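Local atomic coordinates of enoyl-CoA hydratase (Thermus thermophilus, PDB entry 1WZ8), a protein that probably catalyses the reversible addition of water to the double bond of 2-enoyl-CoA thioesters, as a hexameric member of the crotonase family. Residues P10-F14 against I24-G28; V89-R94 against L236-F240; G99-F103 against N222-R226; W156-V160 against R182-V186. All coordinates share one frame; numbering follows the deposited sequence.

The four contacts show how one crotonase chain ties distant parts of its sequence together. Contact 1 closes early, as a hairpin at the edge of the sheet; the centres of contacts 1 and 4 are about 28 Å apart, on opposite sides of the chain's centre. Contacts 2 and 3 share helix 83-102 and stand about 17 Å apart, centre to centre; contact 3 is nested in sequence inside the loop that contact 2 closes. Contact 4 is nested in turn within contact 3 and touches it, Tyr225 OH lying 3.6 Å from Leu159 CD2. Bound methylpentanediol, probably from the crystallisation liquor, lies about 4 Å from the Val89 side chain in contact 2 and about 5 Å from that of Val160 in contact 4.

Contact 1. Residues P10-F14 against I24-G28; sequences PGLAF and ITFRG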
loop_
_atom_site.group_PDB
_atom_site.type_symbol
_atom_site.label_atom_id
_atom_site.label_comp_id
_atom_site.label_asym_id
_atom_site.label_seq_id
_atom_site.Cartn_x
_atom_site.Cartn_y
_atom_site.Cartn_z
ATOM N N PRO A 10 -38.439 3.130 -7.078
ATOM C CA PRO A 10 -39.472 2.137 -6.788
ATOM C C PRO A 10 -38.813 0.970 -6.061
ATOM O O PRO A 10 -37.749 0.505 -6.464
ATOM C CB PRO A 10 -39.986 1.761 -8.178
ATOM C CG PRO A 10 -38.780 1.937 -9.043
ATOM C CD PRO A 10 -38.201 3.238 -8.528
ATOM N N GLY A 11 -39.441 0.508 -4.988
ATOM C CA GLY A 11 -38.872 -0.585 -4.227
ATOM C C GLY A 11 -38.297 -0.060 -2.924
ATOM O O GLY A 11 -38.082 -0.816 -1.979
ATOM N N LEU A 12 -38.040 1.244 -2.880
ATOM C CA LEU A 12 -37.503 1.873 -1.680
ATOM C C LEU A 12 -38.544 2.784 -1.045
ATOM O O LEU A 12 -39.281 3.483 -1.741
ATOM C CB LEU A 12 -36.253 2.695 -2.011
ATOM C CG LEU A 12 -35.025 1.943 -2.528
ATOM C CD1 LEU A 12 -33.898 2.936 -2.783
ATOM C CD2 LEU A 12 -34.594 0.897 -1.513
ATOM N N ALA A 13 -38.604 2.762 0.279
ATOM C CA ALA A 13 -39.529 3.598 1.031
ATOM C C ALA A 13 -38.673 4.444 1.961
ATOM O O ALA A 13 -37.686 3.957 2.507
ATOM C CB ALA A 13 -40.493 2.734 1.837
ATOM N N PHE A 14 -39.047 5.706 2.137
ATOM C CA PHE A 14 -38.278 6.604 2.990
ATOM C C PHE A 14 -39.123 7.197 4.111
ATOM O O PHE A 14 -40.276 7.581 3.901
ATOM C CB PHE A 14 -37.675 7.733 2.154
ATOM C CG PHE A 14 -36.841 7.257 0.998
ATOM C CD1 PHE A 14 -37.440 6.798 -0.171
ATOM C CD2 PHE A 14 -35.450 7.275 1.074
ATOM C CE1 PHE A 14 -36.667 6.364 -1.251
ATOM C CE2 PHE A 14 -34.666 6.842 -0.001
ATOM C CZ PHE A 14 -35.276 6.388 -1.164
ATOM N N ILE A 24 -34.464 3.879 5.337
ATOM C CA ILE A 24 -34.716 3.383 3.992
ATOM C C ILE A 24 -35.135 1.921 4.097
ATOM O O ILE A 24 -34.345 1.072 4.511
ATOM C CB ILE A 24 -33.458 3.469 3.102
ATOM C CG1 ILE A 24 -32.963 4.916 3.028
ATOM C CG2 ILE A 24 -33.781 2.957 1.700
ATOM C CD1 ILE A 24 -31.756 5.099 2.114
ATOM N N THR A 25 -36.386 1.643 3.739
ATOM C CA THR A 25 -36.923 0.289 3.771
ATOM C C THR A 25 -36.997 -0.211 2.335
ATOM O O THR A 25 -37.585 0.446 1.477
ATOM C CB THR A 25 -38.353 0.256 4.379
ATOM O OG1 THR A 25 -38.314 0.721 5.735
ATOM C CG2 THR A 25 -38.907 -1.159 4.358
ATOM N N PHE A 26 -36.399 -1.362 2.060
ATOM C CA PHE A 26 -36.432 -1.889 0.705
ATOM C C PHE A 26 -37.288 -3.138 0.623
ATOM O O PHE A 26 -37.354 -3.935 1.563
ATOM C CB PHE A 26 -35.011 -2.152 0.193
ATOM C CG PHE A 26 -34.206 -3.075 1.061
ATOM C CD1 PHE A 26 -34.272 -4.451 0.886
ATOM C CD2 PHE A 26 -33.357 -2.563 2.038
ATOM C CE1 PHE A 26 -33.498 -5.308 1.669
ATOM C CE2 PHE A 26 -32.581 -3.407 2.826
ATOM C CZ PHE A 26 -32.649 -4.780 2.641
ATOM N N ARG A 27 -37.954 -3.291 -0.515
ATOM C CA ARG A 27 -38.850 -4.413 -0.741
ATOM C C ARG A 27 -38.475 -5.152 -2.018
ATOM O O ARG A 27 -38.466 -4.565 -3.097
ATOM C CB ARG A 27 -40.280 -3.878 -0.844
ATOM C CG ARG A 27 -41.386 -4.915 -0.851
ATOM C CD ARG A 27 -42.731 -4.206 -0.966
ATOM N NE ARG A 27 -43.862 -5.082 -0.673
ATOM C CZ ARG A 27 -44.181 -6.158 -1.381
ATOM N NH1 ARG A 27 -43.453 -6.501 -2.435
ATOM N NH2 ARG A 27 -45.231 -6.892 -1.039
ATOM N N GLY A 28 -38.154 -6.435 -1.887
ATOM C CA GLY A 28 -37.802 -7.238 -3.048
ATOM C C GLY A 28 -38.815 -8.357 -3.208
ATOM O O GLY A 28 -39.994 -8.167 -2.915
#
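With CG anti to its own carbonyl carbon (chi1 -64°), Leu12 carries its CD2 branch across to the neighbouring strand, where it meets Phe26 CB at 3.5 Å. The same methyl also touches Ile24 CG2. Ile24 has a similar first torsion, and its CG1 arm rises alongside the Phe14 ring, pointing the same way, with Ile24 CG1 3.9 Å from Phe14 CD2. One branch of the isoleucine thus serves each of the two apolar neighbours. Cut back to an alanine, this position would probably leave the Phe14 ring and the Leu12 methyl without their shared partner and open a gap toward Leu49 of helix 36-49.

Beneath these side chains the strands run antiparallel, and their local axes approach to 4.6 Å. Ala13 and Thr25 form a hydrogen-bonded pair: Ala13 N donates to Thr25 O at 2.8 Å, and Thr25 N returns a bond to Ala13 O. A third bond, from Arg27 N to Gly11 O at 2.9 Å, extends the ladder to where the strands give way to loop. On the other face the Ala13 and Thr25 CB atoms lie 4.1 Å apart, whereas Leu12, Ile24 and Phe26 lean on helix 36-49. Arg27 turns its polar end away to a salt bridge with Glu63. The pairing is that of a beta hairpin: strand 12-18 is one of the two outermost strands of the crotonase sheet within the chain, and strand 21-26 pairs in parallel with strand 57-62.

Contact 2. Residues V89-R94 against L236-F240; sequences VFWEAR and LALEF
Residues Val89-Arg94 of helix 83-102 and Leu236-Phe240 of helix 229-241 have local axes that approach to 10.8 Å and run roughly antiparallel, at 143°. Phe90 and Leu236 come nearest along the backbone, their CA atoms 7.4 Å apart. Ala93, Leu236 and Phe240 point toward the other helix, and Phe90 reaches it with its ring.

Phe90, Leu236 and Phe240 carry the contact. The first torsion of Phe90 (chi1 175°) turns the ring back from its own backbone N and brings it to the partner helix, where Leu236 covers one of its faces: Leu236 CD2 lies 4.0 Å from the ring centroid in a CH-pi contact. That methyl also comes to 3.5 Å from Phe90 O. The edge of Phe90, in turn, is directed at the face of Phe240 in a T-shaped pair, with ring centroids 5.6 Å apart and planes at 83°. Phe240 reaches back over the Phe90 backbone, its CE2 3.3 Å from Phe90 CA, and its CZ meets Val89 CG1. Ala93 CB lies 3.8 Å from Leu236 CD1, and Ala237 N is at the edge of the Phe90 ring.

This seam continues into the hexamer. Phe90 also packs on Leu238 of the second subunit, and Ala237 on its counterpart there, so intrachain and intersubunit packing share side chains. Arg94 takes its charge away to a salt bridge with Glu233. No hydrogen bond crosses between the two segments: their cohesion rests on the fit of ring edge, ring face and methyl in a buried apolar layer, so it probably depends on shape.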
loop_
_atom_site.group_PDB
_atom_site.type_symbol
_atom_site.label_atom_id
_atom_site.label_comp_id
_atom_site.label_asym_id
_atom_site.label_seq_id
_atom_site.Cartn_x
_atom_site.Cartn_y
_atom_site.Cartn_z
ATOM N N VAL A 89 -24.277 -4.408 -14.113
ATOM C CA VAL A 89 -24.382 -4.917 -12.750
ATOM C C VAL A 89 -23.018 -4.890 -12.058
ATOM O O VAL A 89 -22.941 -4.742 -10.837
ATOM C CB VAL A 89 -24.962 -6.353 -12.740
ATOM C CG1 VAL A 89 -24.975 -6.916 -11.321
ATOM C CG2 VAL A 89 -26.375 -6.329 -13.290
ATOM N N PHE A 90 -21.943 -5.017 -12.836
ATOM C CA PHE A 90 -20.598 -4.973 -12.266
ATOM C C PHE A 90 -20.430 -3.671 -11.491
ATOM O O PHE A 90 -20.049 -3.672 -10.319
ATOM C CB PHE A 90 -19.540 -5.039 -13.371
ATOM C CG PHE A 90 -18.131 -4.875 -12.868
ATOM C CD1 PHE A 90 -17.438 -5.951 -12.323
ATOM C CD2 PHE A 90 -17.507 -3.634 -12.920
ATOM C CE1 PHE A 90 -16.139 -5.793 -11.834
ATOM C CE2 PHE A 90 -16.215 -3.462 -12.436
ATOM C CZ PHE A 90 -15.529 -4.546 -11.890
ATOM N N TRP A 91 -20.720 -2.553 -12.147
ATOM C CA TRP A 91 -20.593 -1.260 -11.495
ATOM C C TRP A 91 -21.620 -1.052 -10.384
ATOM O O TRP A 91 -21.352 -0.341 -9.417
ATOM C CB TRP A 91 -20.654 -0.149 -12.540
ATOM C CG TRP A 91 -19.473 -0.223 -13.458
ATOM C CD1 TRP A 91 -19.468 -0.614 -14.771
ATOM C CD2 TRP A 91 -18.106 0.026 -13.110
ATOM N NE1 TRP A 91 -18.181 -0.627 -15.256
ATOM C CE2 TRP A 91 -17.325 -0.238 -14.258
ATOM C CE3 TRP A 91 -17.463 0.444 -11.935
ATOM C CZ2 TRP A 91 -15.934 -0.094 -14.268
ATOM C CZ3 TRP A 91 -16.077 0.585 -11.945
ATOM C CH2 TRP A 91 -15.331 0.316 -13.107
ATOM N N GLU A 92 -22.786 -1.679 -10.510
ATOM C CA GLU A 92 -23.811 -1.574 -9.470
ATOM C C GLU A 92 -23.328 -2.281 -8.204
ATOM O O GLU A 92 -23.476 -1.765 -7.088
ATOM C CB GLU A 92 -25.114 -2.225 -9.936
ATOM C CG GLU A 92 -25.907 -1.397 -10.927
ATOM C CD GLU A 92 -27.119 -2.139 -11.452
ATOM O OE1 GLU A 92 -27.569 -3.092 -10.783
ATOM O OE2 GLU A 92 -27.629 -1.760 -12.527
ATOM N N ALA A 93 -22.754 -3.468 -8.384
ATOM C CA ALA A 93 -22.249 -4.262 -7.262
ATOM C C ALA A 93 -21.154 -3.482 -6.551
ATOM O O ALA A 93 -21.080 -3.455 -5.324
ATOM C CB ALA A 93 -21.698 -5.590 -7.771
ATOM N N ARG A 94 -20.296 -2.839 -7.335
ATOM C CA ARG A 94 -19.214 -2.051 -6.756
ATOM C C ARG A 94 -19.790 -0.912 -5.920
ATOM O O ARG A 94 -19.306 -0.631 -4.823
ATOM C CB ARG A 94 -18.317 -1.495 -7.870
ATOM C CG ARG A 94 -17.259 -0.490 -7.410
ATOM C CD ARG A 94 -16.360 -0.099 -8.586
ATOM N NE ARG A 94 -15.378 0.930 -8.251
ATOM C CZ ARG A 94 -15.654 2.221 -8.117
ATOM N NH1 ARG A 94 -16.894 2.662 -8.286
ATOM N NH2 ARG A 94 -14.685 3.078 -7.825
ATOM N N LEU A 236 -14.313 -9.027 -7.673
ATOM C CA LEU A 236 -15.603 -8.820 -8.336
ATOM C C LEU A 236 -15.467 -9.185 -9.816
ATOM O O LEU A 236 -16.331 -9.858 -10.388
ATOM C CB LEU A 236 -16.038 -7.356 -8.196
ATOM C CG LEU A 236 -17.418 -6.936 -8.717
ATOM C CD1 LEU A 236 -18.509 -7.698 -7.982
ATOM C CD2 LEU A 236 -17.594 -5.431 -8.527
ATOM N N ALA A 237 -14.371 -8.755 -10.431
ATOM C CA ALA A 237 -14.133 -9.053 -11.843
ATOM C C ALA A 237 -13.979 -10.553 -12.066
ATOM O O ALA A 237 -14.508 -11.101 -13.040
ATOM C CB ALA A 237 -12.879 -8.311 -12.339
ATOM N N LEU A 238 -13.252 -11.225 -11.175
ATOM C CA LEU A 238 -13.068 -12.669 -11.308
ATOM C C LEU A 238 -14.413 -13.371 -11.167
ATOM O O LEU A 238 -14.686 -14.344 -11.864
ATOM C CB LEU A 238 -12.088 -13.204 -10.254
ATOM C CG LEU A 238 -10.619 -12.842 -10.501
ATOM C CD1 LEU A 238 -9.774 -13.293 -9.322
ATOM C CD2 LEU A 238 -10.134 -13.492 -11.798
ATOM N N GLU A 239 -15.255 -12.874 -10.267
ATOM C CA GLU A 239 -16.578 -13.464 -10.082
ATOM C C GLU A 239 -17.380 -13.344 -11.370
ATOM O O GLU A 239 -17.997 -14.309 -11.825
ATOM C CB GLU A 239 -17.352 -12.750 -8.972
ATOM C CG GLU A 239 -18.739 -13.341 -8.753
ATOM C CD GLU A 239 -19.646 -12.459 -7.917
ATOM O OE1 GLU A 239 -19.139 -11.707 -7.064
ATOM O OE2 GLU A 239 -20.879 -12.535 -8.104
ATOM N N PHE A 240 -17.374 -12.155 -11.959
ATOM C CA PHE A 240 -18.131 -11.939 -13.185
ATOM C C PHE A 240 -17.559 -12.718 -14.369
ATOM O O PHE A 240 -18.290 -13.064 -15.303
ATOM C CB PHE A 240 -18.237 -10.437 -13.475
ATOM C CG PHE A 240 -19.286 -9.737 -12.639
ATOM C CD1 PHE A 240 -19.391 -9.992 -11.272
ATOM C CD2 PHE A 240 -20.187 -8.853 -13.222
ATOM C CE1 PHE A 240 -20.384 -9.381 -10.500
ATOM C CE2 PHE A 240 -21.186 -8.235 -12.459
ATOM C CZ PHE A 240 -21.283 -8.501 -11.094
#

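Contact 3. Residues G99-F103 against N222-R226; sequences GPLNF and NHWYR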
loop_
_atom_site.group_PDB
_atom_site.type_symbol
_atom_site.label_atom_id
_atom_site.label_comp_id
_atom_site.label_asym_id
_atom_site.label_seq_id
_atom_site.Cartn_x
_atom_site.Cartn_y
_atom_site.Cartn_z
ATOM N N GLY A 99 -21.051 2.791 -2.033
ATOM C CA GLY A 99 -22.067 3.793 -1.782
ATOM C C GLY A 99 -22.153 4.110 -0.304
ATOM O O GLY A 99 -21.983 5.259 0.104
ATOM N N PRO A 100 -22.425 3.101 0.533
ATOM C CA PRO A 100 -22.521 3.313 1.977
ATOM C C PRO A 100 -21.186 3.793 2.561
ATOM O O PRO A 100 -21.154 4.688 3.410
ATOM C CB PRO A 100 -22.915 1.936 2.498
ATOM C CG PRO A 100 -23.683 1.346 1.354
ATOM C CD PRO A 100 -22.847 1.735 0.172
ATOM N N LEU A 101 -20.088 3.202 2.095
ATOM C CA LEU A 101 -18.764 3.569 2.593
ATOM C C LEU A 101 -18.410 5.019 2.335
ATOM O O LEU A 101 -17.794 5.670 3.178
ATOM C CB LEU A 101 -17.672 2.687 1.978
ATOM C CG LEU A 101 -17.515 1.239 2.446
ATOM C CD1 LEU A 101 -16.199 0.692 1.898
ATOM C CD2 LEU A 101 -17.509 1.167 3.967
ATOM N N ASN A 102 -18.791 5.527 1.168
ATOM C CA ASN A 102 -18.479 6.908 0.839
ATOM C C ASN A 102 -19.570 7.916 1.188
ATOM O O ASN A 102 -19.395 9.117 0.981
ATOM C CB ASN A 102 -18.077 7.021 -0.635
ATOM C CG ASN A 102 -16.721 6.388 -0.911
ATOM O OD1 ASN A 102 -15.772 6.583 -0.152
ATOM N ND2 ASN A 102 -16.624 5.631 -1.996
ATOM N N PHE A 103 -20.694 7.435 1.714
ATOM C CA PHE A 103 -21.759 8.341 2.120
ATOM C C PHE A 103 -21.202 9.035 3.362
ATOM O O PHE A 103 -20.600 8.388 4.209
ATOM C CB PHE A 103 -23.027 7.568 2.475
ATOM C CG PHE A 103 -24.205 8.450 2.741
ATOM C CD1 PHE A 103 -24.727 9.250 1.729
ATOM C CD2 PHE A 103 -24.766 8.520 4.010
ATOM C CE1 PHE A 103 -25.792 10.113 1.978
ATOM C CE2 PHE A 103 -25.835 9.381 4.271
ATOM C CZ PHE A 103 -26.346 10.180 3.255
ATOM N N ASN A 222 -12.627 4.619 6.983
ATOM C CA ASN A 222 -12.897 3.935 5.724
ATOM C C ASN A 222 -11.734 3.902 4.741
ATOM O O ASN A 222 -11.757 3.140 3.779
ATOM C CB ASN A 222 -14.167 4.493 5.072
ATOM C CG ASN A 222 -15.426 3.910 5.686
ATOM O OD1 ASN A 222 -15.360 2.949 6.452
ATOM N ND2 ASN A 222 -16.577 4.476 5.346
ATOM N N HIS A 223 -10.709 4.716 4.979
ATOM C CA HIS A 223 -9.543 4.685 4.107
ATOM C C HIS A 223 -8.855 3.326 4.261
ATOM O O HIS A 223 -8.046 2.934 3.415
ATOM C CB HIS A 223 -8.558 5.810 4.446
ATOM C CG HIS A 223 -8.805 7.079 3.689
ATOM N ND1 HIS A 223 -8.947 7.110 2.318
ATOM C CD2 HIS A 223 -8.906 8.362 4.107
ATOM C CE1 HIS A 223 -9.123 8.360 1.924
ATOM N NE2 HIS A 223 -9.102 9.139 2.990
ATOM N N TRP A 224 -9.153 2.613 5.345
ATOM C CA TRP A 224 -8.560 1.293 5.518
ATOM C C TRP A 224 -9.126 0.387 4.434
ATOM O O TRP A 224 -8.408 -0.413 3.843
ATOM C CB TRP A 224 -8.871 0.705 6.895
ATOM C CG TRP A 224 -7.960 1.204 7.972
ATOM C CD1 TRP A 224 -8.041 2.399 8.629
ATOM C CD2 TRP A 224 -6.805 0.537 8.493
ATOM N NE1 TRP A 224 -7.011 2.516 9.527
ATOM C CE2 TRP A 224 -6.235 1.389 9.465
ATOM C CE3 TRP A 224 -6.195 -0.698 8.234
ATOM C CZ2 TRP A 224 -5.083 1.046 10.180
ATOM C CZ3 TRP A 224 -5.044 -1.042 8.949
ATOM C CH2 TRP A 224 -4.503 -0.169 9.910
ATOM N N TYR A 225 -10.421 0.517 4.171
ATOM C CA TYR A 225 -11.049 -0.286 3.133
ATOM C C TYR A 225 -10.630 0.215 1.749
ATOM O O TYR A 225 -10.328 -0.577 0.864
ATOM C CB TYR A 225 -12.574 -0.218 3.236
ATOM C CG TYR A 225 -13.178 -0.979 4.394
ATOM C CD1 TYR A 225 -12.809 -2.298 4.658
ATOM C CD2 TYR A 225 -14.174 -0.401 5.189
ATOM C CE1 TYR A 225 -13.418 -3.026 5.678
ATOM C CE2 TYR A 225 -14.789 -1.119 6.208
ATOM C CZ TYR A 225 -14.409 -2.430 6.444
ATOM O OH TYR A 225 -15.041 -3.155 7.423
ATOM N N ARG A 226 -10.610 1.531 1.574
ATOM C CA ARG A 226 -10.257 2.113 0.289
ATOM C C ARG A 226 -8.878 1.684 -0.198
ATOM O O ARG A 226 -8.661 1.548 -1.399
ATOM C CB ARG A 226 -10.340 3.641 0.347
ATOM C CG ARG A 226 -11.734 4.172 0.673
ATOM C CD ARG A 226 -11.834 5.678 0.426
ATOM N NE ARG A 226 -13.119 6.218 0.867
ATOM C CZ ARG A 226 -13.318 6.810 2.040
ATOM N NH1 ARG A 226 -12.312 6.952 2.894
ATOM N NH2 ARG A 226 -14.527 7.251 2.366
#
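Asn102 OD1 is gripped by two nitrogens of one guanidinium: Arg226 NE and Arg226 NH2 each donate to it at 2.9 Å. The arginine approaches side-on, its chain extended from CG to NE. The amide and guanidinium planes are only 9° apart and OD1 lies in the guanidinium plane, 3° out of it, so the pair of bonds helps to hold the amide's rotation. The remaining nitrogen, Arg226 NH1, is bonded to His219 O and lies 3.4 Å above the centre of the His223 ring plane. A methionine in place of Arg226 would probably leave Asn102 OD1 without these two donors and the amide freer to turn.

The contact joins the C-terminal part of helix 83-102 to the last turn of helix 211-226. Leu101 also packs on Leu154 of helix 152-155, and Tyr225 on Leu158 and Leu159 of helix 157-160. Asn222 holds the other polar link: its ND2 donates to Leu101 O at 2.8 Å, arriving on a lone pair of the carbonyl, although that oxygen is tilted 22° out of the amide plane. The opposite end of this amide, OD1, bonds to Lys166 of the fifth subunit, so one asparagine spans the fold and the assembly.

Beside these bonds, Leu101 supplies the apolar part. Its side chain crosses Tyr225 at about a right angle, with Leu101 CD2 3.9 Å from Tyr225 CD2, and the same methyl packs against the Asn222 amide.

Contact 4. Residues W156-V160 against R182-V186; sequences WPLLV and RLGLV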
loop_
_atom_site.group_PDB
_atom_site.type_symbol
_atom_site.label_atom_id
_atom_site.label_comp_id
_atom_site.label_asym_id
_atom_site.label_seq_id
_atom_site.Cartn_x
_atom_site.Cartn_y
_atom_site.Cartn_z
ATOM N N TRP A 156 -14.391 -8.688 4.750
ATOM C CA TRP A 156 -14.072 -9.740 5.723
ATOM C C TRP A 156 -12.705 -9.793 6.412
ATOM O O TRP A 156 -12.639 -9.966 7.630
ATOM C CB TRP A 156 -14.376 -11.123 5.131
ATOM C CG TRP A 156 -15.845 -11.430 5.055
ATOM C CD1 TRP A 156 -16.799 -10.718 4.382
ATOM C CD2 TRP A 156 -16.522 -12.543 5.655
ATOM N NE1 TRP A 156 -18.028 -11.321 4.528
ATOM C CE2 TRP A 156 -17.886 -12.441 5.302
ATOM C CE3 TRP A 156 -16.109 -13.614 6.456
ATOM C CZ2 TRP A 156 -18.842 -13.375 5.724
ATOM C CZ3 TRP A 156 -17.061 -14.542 6.877
ATOM C CH2 TRP A 156 -18.411 -14.412 6.507
ATOM N N PRO A 157 -11.601 -9.650 5.664
ATOM C CA PRO A 157 -10.309 -9.713 6.358
ATOM C C PRO A 157 -10.162 -8.748 7.529
ATOM O O PRO A 157 -9.621 -9.118 8.578
ATOM C CB PRO A 157 -9.305 -9.430 5.243
ATOM C CG PRO A 157 -9.983 -10.028 4.037
ATOM C CD PRO A 157 -11.408 -9.533 4.208
ATOM N N LEU A 158 -10.626 -7.513 7.349
ATOM C CA LEU A 158 -10.522 -6.506 8.401
ATOM C C LEU A 158 -11.639 -6.592 9.431
ATOM O O LEU A 158 -11.697 -5.788 10.359
ATOM C CB LEU A 158 -10.488 -5.097 7.806
ATOM C CG LEU A 158 -9.181 -4.656 7.145
ATOM C CD1 LEU A 158 -9.322 -3.220 6.649
ATOM C CD2 LEU A 158 -8.032 -4.765 8.144
ATOM N N LEU A 159 -12.525 -7.569 9.268
ATOM C CA LEU A 159 -13.617 -7.749 10.215
ATOM C C LEU A 159 -13.371 -8.951 11.118
ATOM O O LEU A 159 -13.431 -8.835 12.347
ATOM C CB LEU A 159 -14.953 -7.938 9.479
ATOM C CG LEU A 159 -15.578 -6.711 8.804
ATOM C CD1 LEU A 159 -16.853 -7.127 8.094
ATOM C CD2 LEU A 159 -15.888 -5.635 9.839
ATOM N N VAL A 160 -13.077 -10.098 10.514
ATOM C CA VAL A 160 -12.862 -11.324 11.275
ATOM C C VAL A 160 -11.499 -11.991 11.130
ATOM O O VAL A 160 -11.241 -13.012 11.766
ATOM C CB VAL A 160 -13.938 -12.382 10.930
ATOM C CG1 VAL A 160 -15.319 -11.841 11.257
ATOM C CG2 VAL A 160 -13.843 -12.767 9.460
ATOM N N ARG A 182 -19.444 -12.574 17.830
ATOM C CA ARG A 182 -18.311 -13.128 18.569
ATOM C C ARG A 182 -17.037 -13.060 17.729
ATOM O O ARG A 182 -15.947 -12.828 18.258
ATOM C CB ARG A 182 -18.617 -14.577 18.957
ATOM C CG ARG A 182 -17.678 -15.187 19.985
ATOM C CD ARG A 182 -18.333 -16.429 20.571
ATOM N NE ARG A 182 -19.696 -16.124 21.000
ATOM C CZ ARG A 182 -20.579 -17.024 21.423
ATOM N NH1 ARG A 182 -20.252 -18.309 21.480
ATOM N NH2 ARG A 182 -21.794 -16.634 21.789
ATOM N N LEU A 183 -17.179 -13.258 16.421
ATOM C CA LEU A 183 -16.039 -13.206 15.507
ATOM C C LEU A 183 -15.626 -11.774 15.186
ATOM O O LEU A 183 -14.492 -11.531 14.773
ATOM C CB LEU A 183 -16.364 -13.922 14.189
ATOM C CG LEU A 183 -16.619 -15.432 14.189
ATOM C CD1 LEU A 183 -16.878 -15.898 12.756
ATOM C CD2 LEU A 183 -15.408 -16.161 14.772
ATOM N N GLY A 184 -16.549 -10.834 15.358
ATOM C CA GLY A 184 -16.250 -9.439 15.064
ATOM C C GLY A 184 -16.756 -8.992 13.701
ATOM O O GLY A 184 -16.413 -7.909 13.224
ATOM N N LEU A 185 -17.584 -9.819 13.068
ATOM C CA LEU A 185 -18.129 -9.482 11.754
ATOM C C LEU A 185 -19.138 -8.340 11.871
ATOM O O LEU A 185 -19.235 -7.493 10.982
ATOM C CB LEU A 185 -18.820 -10.693 11.130
ATOM C CG LEU A 185 -19.273 -10.504 9.677
ATOM C CD1 LEU A 185 -18.057 -10.555 8.758
ATOM C CD2 LEU A 185 -20.263 -11.598 9.294
ATOM N N VAL A 186 -19.896 -8.336 12.966
ATOM C CA VAL A 186 -20.893 -7.302 13.218
ATOM C C VAL A 186 -20.745 -6.789 14.645
ATOM O O VAL A 186 -20.171 -7.473 15.496
ATOM C CB VAL A 186 -22.327 -7.835 13.022
ATOM C CG1 VAL A 186 -22.512 -8.288 11.580
ATOM C CG2 VAL A 186 -22.598 -8.988 13.988
HETATM O O HOH W 1 -12.659 -13.525 14.129
#
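Leu159 O and Gly184 O face each other at 3.2 Å, two acceptors with no hydrogen bond between them. The pair occurs where helix 177-183 ends. Gly184, with a phi of 99°, is the C-prime residue of a Schellman motif: Gly184 N bonds to Glu181 O and Leu185 N to Ala180 O. A CB at Gly184 would come tight against Leu159 O, and the positive phi itself disfavours a side chain.

Beyond the turn, Leu185 is the main apolar piece. Its chi1 of -173° folds the side chain back from the backbone N and sends the CD1 branch over the face of Trp156, 4.0 Å from the centroid of the six-membered ring and only 14° off its normal, a CH-pi contact. The same methyl meets Leu159 CD1 at 3.7 Å. Val160 CG1 touches both Leu183 CB and Leu185 CB and lies 3.5 Å from Leu185 N. The indole is held by more than this methyl, since Trp156 NE1 bonds to His151 NE2. On the first segment, Leu159 N and Val160 N both donate to Trp156 O.

A water 2.8 Å from both Val160 O and Leu183 O may link the two carbonyls. The contact seats the short helix 157-160 against the turn that leads to edge strand 188-190. Its chemistry implies that direct polar bonds are not what holds the segments: one leucine methyl over the indole face, with aliphatic contacts around Val160, offsets a probably unfavourable pair of carbonyl oxygens.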